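Local coordinates for protein oxidoreductase, short-chain dehydrogenase/reductase family (Aeromonas hydrophila subsp. hydrophila, PDB 3L6E) that is probably a nucleotide-dependent oxidoreductase of the short-chain dehydrogenase/reductase family, possibly reducing 3-dehydrosphinganine in sphingolipid metabolism, at residues V24-Q29 / Y206-L211; I52-D57 / D65-A70; G154-L159 / N175-G180. One frame throughout, in Å; residues are numbered along the deposited sequence.

Interaction 1 of 3, residues V24-Q29 / Y206-L211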
# COMPACT_ATOMS: atom_id res chain seq x y z
N VAL A 24 17.71 -4.19 9.17
CA VAL A 24 18.72 -4.41 10.21
C VAL A 24 18.31 -3.71 11.51
O VAL A 24 18.37 -4.32 12.60
CB VAL A 24 20.13 -3.97 9.77
CG1 VAL A 24 21.09 -3.86 11.00
CG2 VAL A 24 20.67 -4.94 8.74
N GLU A 25 17.92 -2.45 11.38
CA GLU A 25 17.44 -1.65 12.51
C GLU A 25 16.21 -2.29 13.18
O GLU A 25 16.01 -2.14 14.37
CB GLU A 25 17.11 -0.21 12.07
CG GLU A 25 18.34 0.64 11.72
CD GLU A 25 18.00 2.07 11.28
OE1 GLU A 25 16.81 2.38 11.07
OE2 GLU A 25 18.94 2.90 11.16
N ARG A 26 15.40 -3.01 12.39
CA ARG A 26 14.26 -3.75 12.93
C ARG A 26 14.64 -5.18 13.42
O ARG A 26 13.77 -6.02 13.68
CB ARG A 26 13.09 -3.77 11.93
CG ARG A 26 12.45 -2.39 11.64
CD ARG A 26 11.80 -2.34 10.25
NE ARG A 26 11.40 -0.98 9.81
CZ ARG A 26 10.14 -0.57 9.66
NH1 ARG A 26 9.88 0.67 9.25
NH2 ARG A 26 9.13 -1.39 9.92
N GLY A 27 15.94 -5.43 13.54
CA GLY A 27 16.45 -6.67 14.12
C GLY A 27 16.66 -7.88 13.22
O GLY A 27 16.86 -8.98 13.74
N HIS A 28 16.64 -7.70 11.89
CA HIS A 28 16.78 -8.83 10.95
C HIS A 28 18.23 -9.03 10.51
O HIS A 28 19.03 -8.11 10.57
CB HIS A 28 15.95 -8.58 9.68
CG HIS A 28 14.47 -8.72 9.84
ND1 HIS A 28 13.63 -7.63 9.98
CD2 HIS A 28 13.66 -9.81 9.80
CE1 HIS A 28 12.38 -8.05 10.05
NE2 HIS A 28 12.37 -9.37 9.94
N GLN A 29 18.56 -10.24 10.05
CA GLN A 29 19.81 -10.51 9.35
C GLN A 29 19.55 -10.44 7.86
O GLN A 29 18.51 -10.87 7.38
CB GLN A 29 20.32 -11.92 9.67
CG GLN A 29 20.55 -12.20 11.14
CD GLN A 29 21.88 -11.68 11.62
OE1 GLN A 29 22.03 -10.49 11.93
NE2 GLN A 29 22.87 -12.57 11.69
N TYR A 206 7.85 3.18 4.26
CA TYR A 206 6.51 2.73 3.85
C TYR A 206 6.49 1.25 3.52
O TYR A 206 5.57 0.55 3.92
CB TYR A 206 6.00 3.48 2.61
CG TYR A 206 5.46 4.85 2.90
CD1 TYR A 206 4.45 5.05 3.84
CD2 TYR A 206 5.97 5.96 2.23
CE1 TYR A 206 3.97 6.32 4.11
CE2 TYR A 206 5.48 7.21 2.48
CZ TYR A 206 4.48 7.39 3.41
OH TYR A 206 4.03 8.67 3.64
N MSE A 207 7.48 0.81 2.75
CA MSE A 207 7.57 -0.56 2.25
C MSE A 207 7.74 -1.55 3.41
O MSE A 207 7.04 -2.57 3.47
CB MSE A 207 8.71 -0.70 1.23
CG MSE A 207 8.50 0.09 -0.06
SE MSE A 207 10.06 0.12 -1.28
CE MSE A 207 9.89 -1.61 -2.07
N LEU A 208 8.65 -1.25 4.33
CA LEU A 208 8.91 -2.12 5.47
C LEU A 208 7.75 -2.14 6.46
O LEU A 208 7.46 -3.17 7.05
CB LEU A 208 10.20 -1.74 6.19
CG LEU A 208 11.49 -1.83 5.37
CD1 LEU A 208 12.66 -1.30 6.18
CD2 LEU A 208 11.76 -3.22 4.85
N ASP A 209 7.08 -1.00 6.65
CA ASP A 209 5.85 -1.03 7.43
C ASP A 209 4.83 -1.92 6.73
O ASP A 209 4.16 -2.71 7.37
CB ASP A 209 5.26 0.36 7.66
CG ASP A 209 6.03 1.17 8.67
OD1 ASP A 209 7.07 0.70 9.16
OD2 ASP A 209 5.60 2.30 8.97
N ALA A 210 4.72 -1.79 5.43
CA ALA A 210 3.76 -2.58 4.68
C ALA A 210 4.11 -4.08 4.77
O ALA A 210 3.23 -4.91 4.78
CB ALA A 210 3.70 -2.11 3.25
N LEU A 211 5.39 -4.42 4.86
CA LEU A 211 5.78 -5.82 4.90
C LEU A 211 5.75 -6.46 6.30
O LEU A 211 6.14 -7.61 6.45
CB LEU A 211 7.17 -6.01 4.28
CG LEU A 211 7.29 -5.84 2.77
CD1 LEU A 211 8.76 -5.76 2.37
CD2 LEU A 211 6.54 -6.98 2.05

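Interaction 2 of 3, residues I52-D57 / D65-A70. Unlike the reference sequence in segment 52-57: V55 (reference Ala).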
# COMPACT_ATOMS: atom_id res chain seq x y z
N ILE A 52 25.67 -10.07 5.07
CA ILE A 52 26.75 -10.48 4.18
C ILE A 52 26.49 -9.96 2.78
O ILE A 52 25.34 -9.91 2.32
CB ILE A 52 26.86 -12.01 4.02
CG1 ILE A 52 25.50 -12.65 4.28
CG2 ILE A 52 27.94 -12.56 4.91
CD1 ILE A 52 25.15 -13.72 3.32
N GLY A 53 27.57 -9.62 2.09
CA GLY A 53 27.54 -9.29 0.68
C GLY A 53 27.81 -10.53 -0.15
O GLY A 53 28.89 -11.11 -0.07
N ILE A 54 26.82 -10.94 -0.92
CA ILE A 54 27.00 -11.97 -1.94
C ILE A 54 27.02 -11.24 -3.28
O ILE A 54 26.04 -10.59 -3.65
CB ILE A 54 25.84 -13.00 -1.91
CG1 ILE A 54 25.79 -13.72 -0.57
CG2 ILE A 54 25.96 -13.98 -3.06
CD1 ILE A 54 24.38 -14.08 -0.16
N VAL A 55 28.14 -11.30 -3.98
CA VAL A 55 28.19 -10.71 -5.31
C VAL A 55 27.58 -11.74 -6.25
O VAL A 55 27.90 -12.92 -6.18
CB VAL A 55 29.62 -10.33 -5.74
CG1 VAL A 55 29.61 -9.75 -7.16
CG2 VAL A 55 30.22 -9.32 -4.77
N ALA A 56 26.67 -11.26 -7.11
CA ALA A 56 25.96 -12.09 -8.07
C ALA A 56 25.42 -11.23 -9.19
O ALA A 56 24.99 -10.10 -8.96
CB ALA A 56 24.82 -12.82 -7.38
N ASP A 57 25.44 -11.76 -10.41
CA ASP A 57 24.71 -11.17 -11.52
C ASP A 57 23.47 -12.01 -11.72
O ASP A 57 23.54 -13.13 -12.21
CB ASP A 57 25.57 -11.10 -12.80
CG ASP A 57 24.98 -10.17 -13.86
OD1 ASP A 57 24.11 -9.34 -13.52
OD2 ASP A 57 25.39 -10.27 -15.03
N ASP A 65 21.57 -19.68 -8.66
CA ASP A 65 21.71 -20.90 -7.86
C ASP A 65 22.82 -20.76 -6.81
O ASP A 65 22.61 -21.11 -5.64
CB ASP A 65 22.01 -22.10 -8.77
CG ASP A 65 20.80 -22.55 -9.59
OD1 ASP A 65 19.66 -22.56 -9.07
OD2 ASP A 65 21.00 -22.94 -10.76
N VAL A 66 23.97 -20.25 -7.25
CA VAL A 66 25.16 -20.11 -6.41
C VAL A 66 24.94 -19.07 -5.31
O VAL A 66 25.24 -19.32 -4.14
CB VAL A 66 26.41 -19.76 -7.27
CG1 VAL A 66 27.62 -19.43 -6.40
CG2 VAL A 66 26.76 -20.92 -8.22
N ALA A 67 24.40 -17.92 -5.70
CA ALA A 67 24.17 -16.81 -4.78
C ALA A 67 23.18 -17.17 -3.68
O ALA A 67 23.35 -16.75 -2.54
CB ALA A 67 23.70 -15.56 -5.55
N PHE A 68 22.13 -17.91 -4.03
CA PHE A 68 21.13 -18.30 -3.05
C PHE A 68 21.63 -19.38 -2.10
O PHE A 68 21.25 -19.39 -0.92
CB PHE A 68 19.80 -18.69 -3.73
CG PHE A 68 18.85 -17.53 -3.94
CD1 PHE A 68 17.87 -17.24 -3.00
CD2 PHE A 68 18.95 -16.71 -5.07
CE1 PHE A 68 16.98 -16.16 -3.18
CE2 PHE A 68 18.08 -15.64 -5.26
CZ PHE A 68 17.09 -15.35 -4.32
N ALA A 69 22.52 -20.25 -2.61
CA ALA A 69 23.15 -21.30 -1.82
C ALA A 69 24.04 -20.74 -0.71
O ALA A 69 24.06 -21.29 0.40
CB ALA A 69 23.97 -22.25 -2.72
N ALA A 70 24.76 -19.65 -1.00
CA ALA A 70 25.56 -18.97 0.01
C ALA A 70 24.66 -18.26 1.03
O ALA A 70 24.94 -18.30 2.24
CB ALA A 70 26.53 -17.98 -0.66

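Interaction 3 of 3, residues G154-L159 / N175-G180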
# COMPACT_ATOMS: atom_id res chain seq x y z
N GLY A 154 5.84 -5.93 -18.25
CA GLY A 154 6.29 -7.33 -18.35
C GLY A 154 6.50 -8.01 -17.00
O GLY A 154 6.08 -9.16 -16.82
N MSE A 155 7.15 -7.32 -16.07
CA MSE A 155 7.41 -7.85 -14.73
C MSE A 155 6.13 -8.08 -13.94
O MSE A 155 5.98 -9.10 -13.28
CB MSE A 155 8.33 -6.90 -13.93
CG MSE A 155 9.77 -6.91 -14.41
SE MSE A 155 10.94 -5.75 -13.36
CE MSE A 155 10.49 -4.02 -14.14
N ARG A 156 5.24 -7.10 -14.00
CA ARG A 156 3.93 -7.20 -13.39
C ARG A 156 3.11 -8.33 -14.01
O ARG A 156 2.44 -9.07 -13.29
CB ARG A 156 3.19 -5.88 -13.53
CG ARG A 156 1.88 -5.82 -12.77
CD ARG A 156 1.33 -4.41 -12.81
NE ARG A 156 0.12 -4.27 -12.01
CZ ARG A 156 -0.41 -3.11 -11.63
NH1 ARG A 156 0.16 -1.96 -11.98
NH2 ARG A 156 -1.52 -3.10 -10.90
N GLY A 157 3.18 -8.46 -15.33
CA GLY A 157 2.47 -9.54 -16.02
C GLY A 157 2.90 -10.88 -15.44
O GLY A 157 2.07 -11.64 -14.96
N PHE A 158 4.20 -11.12 -15.44
CA PHE A 158 4.78 -12.34 -14.89
C PHE A 158 4.34 -12.60 -13.44
O PHE A 158 3.83 -13.66 -13.13
CB PHE A 158 6.32 -12.31 -14.98
CG PHE A 158 6.99 -13.45 -14.25
CD1 PHE A 158 7.01 -14.72 -14.80
CD2 PHE A 158 7.56 -13.25 -13.00
CE1 PHE A 158 7.61 -15.78 -14.11
CE2 PHE A 158 8.15 -14.30 -12.30
CZ PHE A 158 8.19 -15.57 -12.87
N LEU A 159 4.51 -11.61 -12.58
CA LEU A 159 4.29 -11.79 -11.13
C LEU A 159 2.85 -12.01 -10.71
O LEU A 159 2.59 -12.86 -9.85
CB LEU A 159 4.88 -10.63 -10.33
CG LEU A 159 6.39 -10.43 -10.43
CD1 LEU A 159 6.72 -9.07 -9.86
CD2 LEU A 159 7.18 -11.56 -9.75
N ASN A 175 3.78 -6.93 -4.28
CA ASN A 175 4.36 -6.08 -5.32
C ASN A 175 4.38 -4.62 -4.86
O ASN A 175 3.37 -4.09 -4.46
CB ASN A 175 3.56 -6.24 -6.61
CG ASN A 175 3.67 -7.62 -7.22
OD1 ASN A 175 4.67 -8.33 -7.05
ND2 ASN A 175 2.65 -8.00 -7.95
N LEU A 176 5.54 -3.98 -4.90
CA LEU A 176 5.70 -2.64 -4.34
C LEU A 176 6.12 -1.66 -5.45
O LEU A 176 7.03 -1.96 -6.20
CB LEU A 176 6.77 -2.64 -3.23
CG LEU A 176 6.65 -3.76 -2.17
CD1 LEU A 176 7.95 -3.98 -1.43
CD2 LEU A 176 5.52 -3.52 -1.19
N TYR A 177 5.45 -0.50 -5.51
CA TYR A 177 5.62 0.46 -6.59
C TYR A 177 6.00 1.87 -6.11
O TYR A 177 5.14 2.73 -5.93
CB TYR A 177 4.32 0.53 -7.40
CG TYR A 177 3.86 -0.80 -7.95
CD1 TYR A 177 3.21 -1.76 -7.13
CD2 TYR A 177 4.04 -1.10 -9.30
CE1 TYR A 177 2.77 -2.97 -7.65
CE2 TYR A 177 3.60 -2.30 -9.84
CZ TYR A 177 2.96 -3.23 -9.02
OH TYR A 177 2.55 -4.43 -9.57
N PRO A 178 7.28 2.10 -5.85
CA PRO A 178 7.75 3.47 -5.58
C PRO A 178 7.90 4.20 -6.90
O PRO A 178 8.80 3.87 -7.65
CB PRO A 178 9.16 3.26 -5.01
CG PRO A 178 9.41 1.77 -5.01
CD PRO A 178 8.39 1.13 -5.88
N SER A 179 7.03 5.17 -7.18
CA SER A 179 7.14 5.99 -8.39
C SER A 179 7.75 7.34 -8.08
O SER A 179 7.14 8.16 -7.39
CB SER A 179 5.77 6.22 -9.03
OG SER A 179 5.41 5.13 -9.85
N GLY A 180 8.95 7.57 -8.61
CA GLY A 180 9.58 8.89 -8.51
C GLY A 180 10.87 8.88 -7.71
O GLY A 180 11.19 9.86 -7.03

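Interaction 1 of 3, residues V24-Q29 / Y206-L211
R26 and L208 have the nearest CA atoms of the two segments, 9.3 Å apart, and R26 bridges the gap with its side chain. R26 is the first residue to leave helical angles at the end of helix 14-25; after it G27, at positive phi, is the C-prime residue of a Schellman motif, its N hydrogen-bonded to V24 O, and H28 N to L23 O. The chain then enters strand 29-34. This helix and helix 200-210 pack next to each other in the Rossmann-type fold of short-chain dehydrogenases, with L208 also resting on L19 and L23. Extended from CG to NE, the arginine chain carries its guanidinium to D209, where NH1 and NH2 both grip one oxygen, OD1. R26 NH1 lies 2.8 Å and R26 NH2 3.0 Å from D209 OD1. OD1 lies in the guanidinium plane, yet the carboxylate plane is turned 54° from it. L208 packs on the flat of the group: its CB sits over the centre of one guanidinium face, 3.7 Å from R26 CZ. D209 also packs on D209 of the second subunit.

Interaction 2 of 3, residues I52-D57 / D65-A70
A67 faces A56 and I54, and the helical segment 65-70 meets the strand segment 52-57 mainly through apolar side chains, with no hydrogen bond between them. At the start of the segment, D65 is directed to helix 98-123, where its OD1 is hydrogen-bonded to Q118. Two residues on, A67 makes the tightest approach: its CB lies 3.5 Å from A56 CB, closer than usual for two carbons, and its CA is 6.0 Å from that of A56. The same methyl group also meets the branch methyl of I54, with CG2 3.7 Å from A67 CB. That branch stands anti to the I54 backbone N, while CG1 lies beside it and brings I54 CD1 to 3.7 Å from A67 O. Helix 61-75 is thereby laid against strand 51-55, an outermost strand of the chain's parallel sheet in this Rossmann-type fold, and A67 also touches M33 of the adjacent strand 29-34. F68 leaves the helix away from the strand segment, and its side chain packs on V115, Q118 and L122 of helix 98-123, so successive residues serve two different neighbours. A70, one turn after A67, offers its CB to I54 CG1 at 4.3 Å, a looser contact. Beyond it, A71 and W74 continue the helix surface, touching I54 and I52 respectively.

Interaction 3 of 3, residues G154-L159 / N175-G180
Y177 places its phenol end over one face of the R156 guanidinium, with CZ of the tyrosine 4.0 Å above that plane and offset toward its rim. The two flat groups are inclined by 48°, and R156 NH1 approaches the tyrosine ring obliquely, 4.1 Å from Y177 CE2. The ring of Y177 is also stacked with F223 of strand 217-226, which R156 touches as well. A chi1 of -173° sets R156 CG opposite the backbone N, and the extended chain onward to NE runs across the tyrosine's end, so its aliphatic part joins in: R156 CD is 3.5 Å from Y177 OH. At the end of segment 154-159, L159 crosses the N175 side chain obliquely, its CB and CD1 packing against the terminal amide. Both pairs lay helix 145-165 on strand 171-181 within a beta-alpha-beta unit that starts from strand 128-137, a repeating element of the Rossmann-type fold. R156 NE and Y177 OH are 3.4 Å apart, but the angle is too poor for a hydrogen bond. The charge of R156 is instead answered within its own helix, where NE forms a salt bridge with E160, and its meeting with Y177 is therefore mainly one of packing.

All three contacts hold helices of the Rossmann-type fold, but in different places. Interactions 2 and 3 each lay a helix on the same parallel sheet, the former at outermost strand 51-55 and the latter at strand 171-181, beside the other outermost strand; their centres are 23 Å apart, on opposite sides of the chain's centre. Interaction 1 ties the residue that follows helix 14-25 to helix 200-210, and along the chain its segments enclose both of the others. It touches interaction 3 directly, although their centres are 20 Å apart, as M207 of helix 200-210 packs on L176 and P178, and L211 on L176. Interaction 2 comes no closer to interaction 1 than about 7 Å between nearest atoms.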